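Acetaldehyde dehydrogenase (Acetylating) (Geobacillus thermoglucosidasius, PDB 5J78) probably catalyses the coenzyme A- and NAD-dependent interconversion of acetaldehyde and acetyl-coenzyme A, as an acetylating aldehyde dehydrogenase. Local coordinates at residues L30-E35 with Q199-A204; T93-F98 with T266-T271; E121-E126 with V466-R471; G297-N302 with E338-V343; L392-G397 with L441-I446. All coordinates share one frame; numbering follows the deposited sequence.

Interaction 1 of 5, residues L30-E35 with Q199-A204; sequences LQSIQE and QPTMAA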
# COMPACT_ATOMS: atom_id res chain seq x y z
N LEU A 30 -13.17 4.00 14.64
CA LEU A 30 -12.90 5.44 14.66
C LEU A 30 -12.69 5.94 16.09
O LEU A 30 -11.83 6.81 16.35
CB LEU A 30 -14.04 6.22 14.02
CG LEU A 30 -14.42 5.87 12.58
CD1 LEU A 30 -15.54 6.81 12.12
CD2 LEU A 30 -13.20 5.93 11.64
N GLN A 31 -13.52 5.43 16.99
CA GLN A 31 -13.42 5.77 18.40
C GLN A 31 -12.11 5.27 18.99
O GLN A 31 -11.51 5.96 19.81
CB GLN A 31 -14.59 5.17 19.19
CG GLN A 31 -15.94 5.79 18.86
CD GLN A 31 -17.10 4.97 19.40
OE1 GLN A 31 -16.92 3.84 19.85
NE2 GLN A 31 -18.30 5.54 19.36
N SER A 32 -11.66 4.10 18.57
CA SER A 32 -10.39 3.61 19.09
C SER A 32 -9.23 4.47 18.55
O SER A 32 -8.28 4.74 19.28
CB SER A 32 -10.20 2.13 18.75
OG SER A 32 -9.94 1.90 17.38
N ILE A 33 -9.31 4.94 17.31
CA ILE A 33 -8.30 5.88 16.81
C ILE A 33 -8.29 7.17 17.63
O ILE A 33 -7.23 7.64 18.05
CB ILE A 33 -8.51 6.22 15.31
CG1 ILE A 33 -8.28 4.98 14.45
CG2 ILE A 33 -7.52 7.31 14.84
CD1 ILE A 33 -8.74 5.16 12.98
N GLN A 34 -9.47 7.74 17.84
CA GLN A 34 -9.59 8.94 18.65
C GLN A 34 -8.97 8.73 20.03
O GLN A 34 -8.23 9.59 20.52
CB GLN A 34 -11.07 9.32 18.80
CG GLN A 34 -11.27 10.66 19.44
CD GLN A 34 -10.73 11.76 18.58
OE1 GLN A 34 -11.36 12.17 17.61
NE2 GLN A 34 -9.55 12.24 18.93
N GLU A 35 -9.26 7.59 20.64
CA GLU A 35 -8.72 7.29 21.96
C GLU A 35 -7.18 7.32 21.95
O GLU A 35 -6.56 7.99 22.78
CB GLU A 35 -9.23 5.94 22.45
CG GLU A 35 -8.77 5.56 23.87
CD GLU A 35 -9.25 4.16 24.32
OE1 GLU A 35 -9.16 3.19 23.55
OE2 GLU A 35 -9.72 4.04 25.46
N GLN A 199 -10.35 -0.40 23.71
CA GLN A 199 -11.06 -1.03 22.61
C GLN A 199 -10.05 -1.44 21.53
O GLN A 199 -9.88 -0.71 20.54
CB GLN A 199 -12.10 -0.05 22.01
CG GLN A 199 -12.83 0.91 22.99
CD GLN A 199 -13.33 2.20 22.30
OE1 GLN A 199 -12.55 3.14 22.07
NE2 GLN A 199 -14.62 2.23 21.96
N PRO A 200 -9.35 -2.58 21.72
CA PRO A 200 -8.30 -2.94 20.75
C PRO A 200 -8.88 -3.18 19.38
O PRO A 200 -9.91 -3.84 19.25
CB PRO A 200 -7.69 -4.22 21.33
CG PRO A 200 -8.12 -4.25 22.75
CD PRO A 200 -9.45 -3.57 22.79
N THR A 201 -8.24 -2.61 18.36
CA THR A 201 -8.61 -2.82 16.97
C THR A 201 -7.38 -2.69 16.11
O THR A 201 -6.38 -2.11 16.53
CB THR A 201 -9.65 -1.80 16.47
OG1 THR A 201 -9.06 -0.50 16.41
CG2 THR A 201 -10.88 -1.77 17.37
N MET A 202 -7.45 -3.20 14.88
CA MET A 202 -6.33 -3.06 13.95
C MET A 202 -6.03 -1.58 13.71
O MET A 202 -4.87 -1.16 13.75
CB MET A 202 -6.64 -3.75 12.62
CG MET A 202 -6.47 -5.27 12.63
SD MET A 202 -6.50 -5.98 10.95
CE MET A 202 -5.19 -5.04 10.13
N ALA A 203 -7.07 -0.80 13.46
CA ALA A 203 -6.92 0.64 13.26
C ALA A 203 -6.18 1.32 14.41
O ALA A 203 -5.31 2.14 14.16
CB ALA A 203 -8.29 1.26 13.07
N ALA A 204 -6.48 0.95 15.65
CA ALA A 204 -5.84 1.59 16.80
C ALA A 204 -4.37 1.19 16.92
O ALA A 204 -3.52 2.02 17.22
CB ALA A 204 -6.59 1.22 18.11
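Ser32 and Thr201 are brought together by matching first torsions: in each, the hydroxyl oxygen sits between the backbone N and the carbonyl carbon (chi1 72° in Ser32, 67° in Thr201), on a CB that already faces the opposing segment. Thr201 OG1 donates to Ser32 OG at 2.7 Å, and Ser32 OG in turn bonds to Asp29 O in the preceding turn of its own helix. Thr201 OG1 also accepts from Ala204 N at 3.1 Å, the capping bond of an N-cap threonine. The result is a relay in which one hydroxyl caps the start of a helix and donates a hydrogen bond to a second, buried hydroxyl, so that both oxygens are satisfied.

Small groups pack round this pair. The methyl CB of Ala204 lies 3.5 Å from Ser32 OG, and Ser32 CB rests 3.4 Å from the carbonyl oxygen Gln199 O. On the Ala203 side of the pair, Ile33 CD1 reaches Ala203 CB at 3.9 Å. On the Gln199 side, the extended chain of Gln199 carries its amide across the helix between Gln31 and Glu35. The amide planes of Gln31 and Gln199 are only 22° apart, whereas the Glu35 carboxylate stands almost perpendicular to the Gln199 amide and has its polar partner in Thr198 OG1.

In the fold, the contact sets the flank of helix 28-51 against the first turn of helix 202-210, just after strand 194-196 of the mixed sheet. Ala204 also touches Val36 of the long helix, while Ile33 reaches Leu30 of the second subunit, placing the junction beside a subunit interface.

Interaction 2 of 5, residues T93-F98 with T266-T271; sequences TLKNLF and TFDYGT. With ACT (acetate ion), chain I.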
# COMPACT_ATOMS: atom_id res chain seq x y z
N THR A 93 0.88 -15.12 39.46
CA THR A 93 1.15 -14.22 40.58
C THR A 93 2.67 -14.07 40.73
O THR A 93 3.19 -12.97 40.94
CB THR A 93 0.51 -14.72 41.92
OG1 THR A 93 -0.93 -14.74 41.80
CG2 THR A 93 0.86 -13.80 43.07
N LEU A 94 3.38 -15.19 40.62
CA LEU A 94 4.83 -15.22 40.65
C LEU A 94 5.43 -14.42 39.49
O LEU A 94 6.41 -13.70 39.66
CB LEU A 94 5.34 -16.65 40.59
CG LEU A 94 5.13 -17.50 41.84
CD1 LEU A 94 5.55 -18.94 41.58
CD2 LEU A 94 5.91 -16.91 43.01
N LYS A 95 4.83 -14.58 38.32
CA LYS A 95 5.23 -13.83 37.15
C LYS A 95 5.09 -12.32 37.41
O LYS A 95 6.00 -11.56 37.08
CB LYS A 95 4.40 -14.26 35.93
CG LYS A 95 5.04 -13.92 34.59
CD LYS A 95 4.11 -14.15 33.40
CE LYS A 95 3.64 -15.60 33.27
NZ LYS A 95 2.65 -15.68 32.13
N ASN A 96 3.99 -11.87 38.02
CA ASN A 96 3.82 -10.45 38.32
C ASN A 96 4.84 -9.98 39.34
O ASN A 96 5.30 -8.83 39.28
CB ASN A 96 2.40 -10.14 38.82
CG ASN A 96 1.36 -10.22 37.71
OD1 ASN A 96 1.65 -9.98 36.55
ND2 ASN A 96 0.13 -10.53 38.08
N LEU A 97 5.17 -10.86 40.29
CA LEU A 97 6.11 -10.53 41.35
C LEU A 97 7.53 -10.46 40.78
O LEU A 97 8.38 -9.72 41.30
CB LEU A 97 6.03 -11.55 42.48
CG LEU A 97 4.78 -11.49 43.39
CD1 LEU A 97 4.80 -12.65 44.33
CD2 LEU A 97 4.74 -10.16 44.15
N PHE A 98 7.79 -11.23 39.73
CA PHE A 98 9.06 -11.15 39.03
C PHE A 98 9.21 -9.74 38.46
O PHE A 98 10.27 -9.11 38.57
CB PHE A 98 9.18 -12.22 37.93
CG PHE A 98 10.34 -12.01 37.00
CD1 PHE A 98 11.62 -12.39 37.37
CD2 PHE A 98 10.16 -11.40 35.76
CE1 PHE A 98 12.72 -12.17 36.50
CE2 PHE A 98 11.24 -11.18 34.90
CZ PHE A 98 12.52 -11.56 35.28
N THR A 266 6.43 -26.32 33.12
CA THR A 266 5.04 -26.29 33.54
C THR A 266 4.68 -24.94 34.17
O THR A 266 3.54 -24.73 34.56
CB THR A 266 4.74 -27.43 34.54
OG1 THR A 266 5.48 -27.25 35.76
CG2 THR A 266 5.10 -28.78 33.92
N PHE A 267 5.64 -24.03 34.25
CA PHE A 267 5.36 -22.73 34.85
C PHE A 267 4.33 -21.98 34.01
O PHE A 267 4.49 -21.81 32.80
CB PHE A 267 6.64 -21.90 35.00
CG PHE A 267 6.43 -20.56 35.66
CD1 PHE A 267 6.42 -20.44 37.04
CD2 PHE A 267 6.28 -19.41 34.89
CE1 PHE A 267 6.24 -19.20 37.67
CE2 PHE A 267 6.09 -18.16 35.50
CZ PHE A 267 6.07 -18.06 36.90
N ASP A 268 3.26 -21.57 34.67
CA ASP A 268 2.09 -21.00 34.02
C ASP A 268 1.57 -21.87 32.88
O ASP A 268 1.08 -21.36 31.86
CB ASP A 268 2.40 -19.60 33.51
CG ASP A 268 1.16 -18.74 33.37
OD1 ASP A 268 0.22 -18.96 34.16
OD2 ASP A 268 1.13 -17.84 32.49
N TYR A 269 1.66 -23.19 33.06
CA TYR A 269 1.35 -24.14 32.00
C TYR A 269 2.04 -23.84 30.64
O TYR A 269 1.46 -24.05 29.59
CB TYR A 269 -0.18 -24.23 31.80
CG TYR A 269 -0.92 -24.75 33.01
CD1 TYR A 269 -0.34 -25.69 33.87
CD2 TYR A 269 -2.21 -24.32 33.30
CE1 TYR A 269 -1.01 -26.15 34.96
CE2 TYR A 269 -2.90 -24.79 34.39
CZ TYR A 269 -2.28 -25.71 35.21
OH TYR A 269 -2.94 -26.17 36.30
N GLY A 270 3.29 -23.37 30.68
CA GLY A 270 4.14 -23.33 29.50
C GLY A 270 3.97 -22.15 28.55
O GLY A 270 4.33 -22.22 27.36
N THR A 271 3.44 -21.05 29.08
CA THR A 271 3.13 -19.86 28.28
C THR A 271 4.32 -18.95 27.93
O THR A 271 4.18 -18.06 27.10
CB THR A 271 2.11 -18.97 29.00
OG1 THR A 271 2.59 -18.68 30.32
CG2 THR A 271 0.74 -19.66 29.07
C ACT I . 0.84 -12.75 33.43
O ACT I . 0.74 -13.78 32.74
OXT ACT I . 1.45 -11.81 32.95
CH3 ACT I . 0.29 -12.67 34.82
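Lys95 and Asp268 cross at about a right angle, and the lysine ammonium arrives over the carboxylate instead of in its plane. Lys95 NZ bonds to Asp268 OD2 at 2.7 Å in a salt bridge, standing 42° out of the carboxylate plane. Thr271 OG1 donates to the same oxygen, also at 2.7 Å, from the opposite face and on the anti side, so OD2 is gripped from both faces. The lysine achieves its reach by turning its otherwise extended chain at chi3 (-60°), which swings CE and NZ toward the aspartate.

Phe267 supplies the apolar half. Its ring presents an edge to the helix, with CE1 4.0 Å from Leu94 CB near the ring plane. Its CE2 lies 4.2 Å from Lys95 CE, so the aliphatic part of the lysine is flanked by the aromatic residue while the charged end passes beyond it. Phe426 packs edge-to-face with Phe267.

An acetate ion, probably from the crystallisation liquor, accepts from Lys95 NZ at 2.8 Å and is also held by Ser145 and Lys92. Asn142 OD1 is a further partner of Lys95 NZ. Lys92 and Lys95 both bridge to Asp268 OD2, whose charge probably offsets part of theirs in this buried site; the acetate shows that the pair can also hold a small anion. These salt bridges tie helix 89-107 to the loop leading to Cys273, which is found oxidised to 3-sulfinoalanine.

Interaction 3 of 5, residues E121-E126 with V466-R471; sequences ENRVWE and VAFGVR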
# COMPACT_ATOMS: atom_id res chain seq x y z
N GLU A 121 39.22 12.08 31.31
CA GLU A 121 40.38 11.90 30.45
C GLU A 121 40.01 12.19 29.00
O GLU A 121 40.78 12.82 28.30
CB GLU A 121 40.98 10.50 30.59
CG GLU A 121 40.16 9.36 30.00
CD GLU A 121 40.88 8.02 30.07
OE1 GLU A 121 42.09 8.01 30.40
OE2 GLU A 121 40.23 6.98 29.79
N ASN A 122 38.84 11.73 28.57
CA ASN A 122 38.39 11.94 27.19
C ASN A 122 37.66 13.27 27.00
O ASN A 122 37.34 13.64 25.88
CB ASN A 122 37.49 10.78 26.76
CG ASN A 122 38.25 9.47 26.66
OD1 ASN A 122 39.41 9.45 26.26
ND2 ASN A 122 37.61 8.38 27.06
N ARG A 123 37.38 13.96 28.10
CA ARG A 123 36.65 15.24 28.12
C ARG A 123 35.27 15.14 27.44
O ARG A 123 34.97 15.86 26.48
CB ARG A 123 37.50 16.35 27.47
CG ARG A 123 38.84 16.59 28.18
CD ARG A 123 39.46 17.93 27.80
NE ARG A 123 38.82 19.03 28.51
CZ ARG A 123 39.09 20.32 28.30
NH1 ARG A 123 39.99 20.69 27.39
NH2 ARG A 123 38.46 21.25 28.99
N VAL A 124 34.43 14.27 28.00
CA VAL A 124 33.11 13.95 27.48
C VAL A 124 32.16 13.77 28.66
O VAL A 124 32.45 12.97 29.56
CB VAL A 124 33.08 12.64 26.64
CG1 VAL A 124 31.62 12.26 26.24
CG2 VAL A 124 33.95 12.76 25.42
N TRP A 125 31.04 14.50 28.66
CA TRP A 125 29.94 14.24 29.60
C TRP A 125 28.84 13.47 28.86
O TRP A 125 28.52 13.79 27.70
CB TRP A 125 29.31 15.54 30.15
CG TRP A 125 30.25 16.54 30.67
CD1 TRP A 125 31.52 16.33 31.13
CD2 TRP A 125 30.00 17.95 30.79
NE1 TRP A 125 32.07 17.52 31.53
CE2 TRP A 125 31.17 18.53 31.34
CE3 TRP A 125 28.91 18.77 30.49
CZ2 TRP A 125 31.27 19.89 31.59
CZ3 TRP A 125 29.01 20.13 30.75
CH2 TRP A 125 30.18 20.68 31.29
N GLU A 126 28.27 12.48 29.52
CA GLU A 126 27.09 11.78 29.01
C GLU A 126 25.84 12.27 29.70
O GLU A 126 25.76 12.30 30.93
CB GLU A 126 27.22 10.28 29.22
CG GLU A 126 28.42 9.64 28.58
CD GLU A 126 28.38 8.11 28.77
OE1 GLU A 126 27.53 7.62 29.54
OE2 GLU A 126 29.19 7.40 28.14
N VAL A 466 28.38 15.50 25.45
CA VAL A 466 29.01 16.81 25.46
C VAL A 466 30.51 16.62 25.36
O VAL A 466 31.12 16.09 26.29
CB VAL A 466 28.66 17.60 26.72
CG1 VAL A 466 29.28 19.01 26.67
CG2 VAL A 466 27.13 17.65 26.93
N ALA A 467 31.12 17.02 24.25
CA ALA A 467 32.50 16.63 23.98
C ALA A 467 33.35 17.81 23.59
O ALA A 467 33.00 18.58 22.69
CB ALA A 467 32.53 15.57 22.87
N PHE A 468 34.50 17.94 24.25
CA PHE A 468 35.31 19.14 24.11
C PHE A 468 36.39 18.92 23.06
O PHE A 468 36.88 17.81 22.87
CB PHE A 468 35.98 19.52 25.44
CG PHE A 468 35.03 20.03 26.49
CD1 PHE A 468 34.14 19.17 27.12
CD2 PHE A 468 35.06 21.37 26.87
CE1 PHE A 468 33.26 19.64 28.11
CE2 PHE A 468 34.20 21.85 27.86
CZ PHE A 468 33.30 20.97 28.49
N GLY A 469 36.77 19.99 22.38
CA GLY A 469 37.92 19.94 21.49
C GLY A 469 39.18 19.45 22.19
O GLY A 469 39.60 20.02 23.20
N VAL A 470 39.78 18.38 21.66
CA VAL A 470 41.01 17.82 22.23
C VAL A 470 42.07 17.56 21.14
O VAL A 470 43.18 17.14 21.45
CB VAL A 470 40.75 16.47 22.98
CG1 VAL A 470 39.78 16.65 24.13
CG2 VAL A 470 40.21 15.42 22.04
N ARG A 471 41.73 17.77 19.88
CA ARG A 471 42.66 17.50 18.78
C ARG A 471 42.49 18.58 17.72
O ARG A 471 41.41 19.18 17.61
CB ARG A 471 42.41 16.12 18.14
CG ARG A 471 43.03 14.93 18.87
CD ARG A 471 42.77 13.61 18.14
NE ARG A 471 41.34 13.29 18.05
CZ ARG A 471 40.61 12.77 19.04
NH1 ARG A 471 41.14 12.49 20.22
NH2 ARG A 471 39.32 12.51 18.84
O HOH W 1 36.32 15.19 23.58
O HOH W 2 41.56 19.73 25.50
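Trp125 and Val466 form an antiparallel hydrogen-bonded pair, with Trp125 N donating to Val466 O at 2.9 Å and Val466 N to Trp125 O at 2.8 Å. Val124 and Ala467 make the adjoining non-hydrogen-bonded pair, and the ladder ends as Phe468 N meets Arg123 O at 3.1 Å, almost head-on to the carbonyl (C=O...donor angle 172°).

On the sheet face carrying Trp125 and Val466, Phe468 turns a ring edge onto the indole face in a T-shaped contact, the centroids of the Trp125 six-membered ring and the Phe468 ring 5.5 Å apart and their planes at 65°. Val466 CG1 touches the same indole at CE3, 3.8 Å away. The Arg123 guanidinium lies nearly parallel to the phenyl ring, its NH2 4.0 Å from Phe468 CD2. With an alanine at Phe468 the ring edge is gone, and the Trp125 face and the Arg123 guanidinium are likely to lose their packing partner, the guanidinium becoming freer to swing.

Farther out, a water bridges Arg123 NH1 (2.6 Å) and Gly469 O. A G1 beta bulge, in which Arg123 and Val124 both face Asp119, shapes the turn into the strand. Arg118 adds a cation-pi contact to Trp125.

Here strand 124-138 is flanked within the mixed sheet by strands 115-119 and 461-468. Beyond, Val466 to Phe468 pair in parallel with a strand of the third subunit, so the sheet continues across the interface, as in the oligomerisation arms of aldehyde dehydrogenases.

Interaction 4 of 5, residues G297-N302 with E338-V343; sequences GAYFLN and EIPSDV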
# COMPACT_ATOMS: atom_id res chain seq x y z
N GLY A 297 6.43 -36.68 37.44
CA GLY A 297 5.11 -36.31 36.97
C GLY A 297 4.89 -36.27 35.47
O GLY A 297 3.82 -35.86 35.02
N ALA A 298 5.87 -36.71 34.70
CA ALA A 298 5.72 -36.75 33.24
C ALA A 298 4.95 -37.99 32.80
O ALA A 298 5.18 -39.08 33.32
CB ALA A 298 7.08 -36.73 32.55
N TYR A 299 4.06 -37.81 31.83
CA TYR A 299 3.36 -38.90 31.17
C TYR A 299 3.84 -39.10 29.72
O TYR A 299 3.59 -38.25 28.85
CB TYR A 299 1.85 -38.63 31.18
CG TYR A 299 1.01 -39.77 30.67
CD1 TYR A 299 0.70 -39.88 29.32
CD2 TYR A 299 0.51 -40.73 31.54
CE1 TYR A 299 -0.09 -40.94 28.84
CE2 TYR A 299 -0.28 -41.80 31.07
CZ TYR A 299 -0.57 -41.90 29.72
OH TYR A 299 -1.35 -42.94 29.23
N PHE A 300 4.52 -40.20 29.46
CA PHE A 300 4.99 -40.52 28.11
C PHE A 300 3.89 -41.13 27.25
O PHE A 300 3.37 -42.21 27.55
CB PHE A 300 6.17 -41.49 28.17
CG PHE A 300 7.46 -40.84 28.53
CD1 PHE A 300 7.72 -40.47 29.83
CD2 PHE A 300 8.41 -40.59 27.55
CE1 PHE A 300 8.91 -39.87 30.16
CE2 PHE A 300 9.61 -39.99 27.87
CZ PHE A 300 9.87 -39.63 29.18
N LEU A 301 3.55 -40.42 26.17
CA LEU A 301 2.51 -40.85 25.25
C LEU A 301 2.95 -42.05 24.43
O LEU A 301 4.10 -42.11 24.01
CB LEU A 301 2.14 -39.71 24.29
CG LEU A 301 1.70 -38.38 24.88
CD1 LEU A 301 1.60 -37.33 23.77
CD2 LEU A 301 0.37 -38.51 25.61
N ASN A 302 2.05 -43.00 24.18
CA ASN A 302 2.36 -44.10 23.26
C ASN A 302 1.99 -43.62 21.86
O ASN A 302 1.51 -42.50 21.70
CB ASN A 302 1.64 -45.39 23.65
CG ASN A 302 0.13 -45.24 23.73
OD1 ASN A 302 -0.49 -44.53 22.93
ND2 ASN A 302 -0.47 -45.93 24.70
N GLU A 338 -7.09 -40.34 28.04
CA GLU A 338 -7.21 -40.11 29.48
C GLU A 338 -5.89 -40.39 30.18
O GLU A 338 -5.14 -41.30 29.81
CB GLU A 338 -8.35 -40.94 30.08
CG GLU A 338 -8.14 -42.42 30.14
CD GLU A 338 -9.08 -43.08 31.14
OE1 GLU A 338 -10.30 -43.15 30.85
OE2 GLU A 338 -8.61 -43.51 32.22
N ILE A 339 -5.62 -39.57 31.20
CA ILE A 339 -4.34 -39.56 31.89
C ILE A 339 -4.60 -39.38 33.37
O ILE A 339 -5.64 -38.84 33.76
CB ILE A 339 -3.39 -38.40 31.42
CG1 ILE A 339 -4.02 -37.03 31.69
CG2 ILE A 339 -3.06 -38.54 29.95
CD1 ILE A 339 -3.03 -35.88 31.56
N PRO A 340 -3.66 -39.82 34.21
CA PRO A 340 -3.81 -39.62 35.65
C PRO A 340 -3.91 -38.15 36.04
O PRO A 340 -3.37 -37.26 35.37
CB PRO A 340 -2.54 -40.25 36.23
CG PRO A 340 -2.07 -41.22 35.21
CD PRO A 340 -2.49 -40.66 33.87
N SER A 341 -4.61 -37.90 37.14
CA SER A 341 -4.88 -36.55 37.59
C SER A 341 -3.64 -35.86 38.13
O SER A 341 -3.62 -34.64 38.26
CB SER A 341 -5.96 -36.57 38.67
OG SER A 341 -5.45 -37.23 39.81
N ASP A 342 -2.62 -36.64 38.45
CA ASP A 342 -1.38 -36.08 38.98
C ASP A 342 -0.32 -35.77 37.89
O ASP A 342 0.76 -35.27 38.20
CB ASP A 342 -0.78 -37.03 40.03
CG ASP A 342 -0.33 -38.36 39.45
OD1 ASP A 342 -0.58 -38.63 38.26
OD2 ASP A 342 0.29 -39.15 40.19
N VAL A 343 -0.63 -36.06 36.63
CA VAL A 343 0.33 -35.80 35.55
C VAL A 343 0.67 -34.31 35.46
O VAL A 343 -0.22 -33.47 35.49
CB VAL A 343 -0.22 -36.30 34.20
CG1 VAL A 343 0.66 -35.85 33.04
CG2 VAL A 343 -0.34 -37.80 34.20
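Tyr299 packs against Ile339, Pro340 and Val343, and this apolar group is the tight part of the contact. With its CG anti to the backbone N (chi1 -173°), the tyrosine sends its ring over the opposing loop. Ile339 CG2 sits 4.0 Å from the Tyr299 ring centroid, only 12° off the normal, a CH-pi contact centred on the face. Pro340 CD approaches Tyr299 CE2 obliquely at 3.7 Å, and nearer the backbone Val343 CG1 presses on Tyr299 CB at 3.6 Å. Gly297 O meets Val343 CA in a CA-H...O contact of 3.5 Å. Gly297 is the C-prime residue of the Schellman motif closing helix 286-295, from which strand 298-300 leads into the edge of the parallel sheet beside strand 345-349.

Toward solvent the fit slackens: Glu338 and Asp342 are exposed and contribute little.

The Tyr299 hydroxyl bonds to Glu305 OE2. Cut back to an alanine, Tyr299 is likely to leave a gap beside Ile339 CG2 and Pro340 CD and Glu305 OE2 without its phenol partner. The chemistry implies a division of labour: dispersion forces hold the aromatic body to the 338-343 loop, while the polar tip belongs to the start of helix 303-313.

Interaction 5 of 5, residues L392-G397 with L441-I446; sequences LGHTVG and LGCGAI. With ACT (acetate ion), chain E.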
# COMPACT_ATOMS: atom_id res chain seq x y z
N LEU A 392 14.97 -19.09 16.31
CA LEU A 392 16.29 -18.49 16.12
C LEU A 392 16.51 -17.19 16.90
O LEU A 392 15.66 -16.30 16.93
CB LEU A 392 16.55 -18.21 14.63
CG LEU A 392 16.83 -19.46 13.78
CD1 LEU A 392 16.74 -19.10 12.30
CD2 LEU A 392 18.17 -20.08 14.11
N GLY A 393 17.67 -17.11 17.54
CA GLY A 393 18.07 -15.94 18.29
C GLY A 393 17.52 -15.91 19.70
O GLY A 393 17.89 -15.03 20.46
N HIS A 394 16.65 -16.86 20.07
CA HIS A 394 15.96 -16.72 21.35
C HIS A 394 16.74 -17.34 22.50
O HIS A 394 17.60 -16.66 23.09
CB HIS A 394 14.55 -17.29 21.25
CG HIS A 394 13.62 -16.77 22.29
ND1 HIS A 394 13.80 -17.00 23.63
CD2 HIS A 394 12.52 -15.98 22.19
CE1 HIS A 394 12.83 -16.42 24.31
NE2 HIS A 394 12.04 -15.79 23.46
N THR A 395 16.48 -18.61 22.81
CA THR A 395 17.08 -19.27 23.98
C THR A 395 17.40 -20.74 23.70
O THR A 395 16.67 -21.40 22.98
CB THR A 395 16.14 -19.19 25.18
OG1 THR A 395 15.76 -17.83 25.38
CG2 THR A 395 16.79 -19.71 26.45
N VAL A 396 18.52 -21.20 24.25
CA VAL A 396 18.81 -22.63 24.35
C VAL A 396 19.21 -22.99 25.77
O VAL A 396 19.53 -22.12 26.59
CB VAL A 396 19.95 -23.08 23.39
CG1 VAL A 396 19.55 -22.95 21.94
CG2 VAL A 396 21.21 -22.31 23.66
N GLY A 397 19.19 -24.29 26.07
CA GLY A 397 19.65 -24.79 27.35
C GLY A 397 20.55 -26.01 27.24
O GLY A 397 20.52 -26.76 26.26
N LEU A 441 12.39 -10.17 25.22
CA LEU A 441 13.65 -10.84 24.94
C LEU A 441 13.97 -10.67 23.46
O LEU A 441 13.32 -11.27 22.62
CB LEU A 441 13.57 -12.31 25.34
CG LEU A 441 13.93 -12.65 26.80
CD1 LEU A 441 13.22 -11.73 27.75
CD2 LEU A 441 13.64 -14.12 27.16
N GLY A 442 14.93 -9.82 23.15
CA GLY A 442 15.26 -9.57 21.76
C GLY A 442 16.02 -10.74 21.17
O GLY A 442 16.85 -11.34 21.85
N CYS A 443 15.74 -11.07 19.91
CA CYS A 443 16.36 -12.25 19.28
C CYS A 443 17.43 -11.88 18.25
O CYS A 443 17.81 -12.71 17.42
CB CYS A 443 15.29 -13.12 18.64
SG CYS A 443 14.21 -13.89 19.92
N GLY A 444 17.90 -10.64 18.31
CA GLY A 444 18.92 -10.16 17.40
C GLY A 444 18.53 -10.20 15.92
O GLY A 444 17.38 -10.45 15.57
N ALA A 445 19.52 -9.93 15.06
CA ALA A 445 19.30 -9.87 13.63
C ALA A 445 18.77 -11.19 13.08
O ALA A 445 17.93 -11.18 12.19
CB ALA A 445 20.60 -9.47 12.89
N ILE A 446 19.24 -12.32 13.61
CA ILE A 446 18.84 -13.61 13.09
C ILE A 446 17.35 -13.84 13.32
O ILE A 446 16.72 -14.63 12.60
CB ILE A 446 19.69 -14.76 13.70
CG1 ILE A 446 19.61 -16.01 12.80
CG2 ILE A 446 19.27 -15.08 15.16
CD1 ILE A 446 20.69 -17.03 13.06
C ACT E . 10.01 -14.38 26.87
O ACT E . 10.27 -14.07 25.69
OXT ACT E . 10.35 -15.53 27.22
CH3 ACT E . 9.32 -13.41 27.78
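Gly393 and Cys443 approach backbone to backbone, their CA atoms 4.2 Å apart, and link through a reciprocal pair of CA-H...O contacts: Gly393 CA to Cys443 O and Cys443 CA to Gly393 O, both 3.4 Å. Gly393, at positive phi, permits this closeness, since a side chain here would run into Cys443 O and Ile446 CG2.

The sulfur-aromatic contact comes next. Cys443 SG lies 3.5 Å from His394 CD2 and approaches the imidazole obliquely, 55° off its normal. A chi1 of -159° swings the imidazole away from the backbone N of His394 and alongside the thiol.

Apolar packing closes the other end, where Ile446 CG2 rests 3.5 Å from Gly393 CA and Ile446 CD1 meets Leu392 CD2 at 4.1 Å.

Among polar contacts, the bond between His394 ND1 and Thr395 OG1 (2.8 Å) probably sets the ring's turn; an acetate ion, probably from the crystallisation liquor, adds only a weak bond, 3.3 Å from its O to His394 NE2.

Arg417 on neighbouring strand 415-420 bonds to both His394 O and Gly442 O, stitching the loop to the entrance of strand 395-399 in the parallel sheet; close by, Ala445 N bonds to Asn462 of the third subunit.

How the interactions relate
From the N terminus, interaction 1 closes the first long loop, returning the chain at 199-204 to helix 28-51. Before it closes, interactions 2 and 3 have both opened, so it crosses each of them, and they cross one another. Interaction 2 ties helix 89-107 to the loop after helix 254-265. Interaction 3 spans nearly the rest of the chain, drawing its last strand back to strand 124-138. Interactions 4 and 5 fall in series within that span and reach the same parallel sheet, about 17 Å apart at their nearest atoms: 4 at edge strand 298-300, 5 at strand 395-399. Interactions 2, 3 and 5 all touch the third subunit.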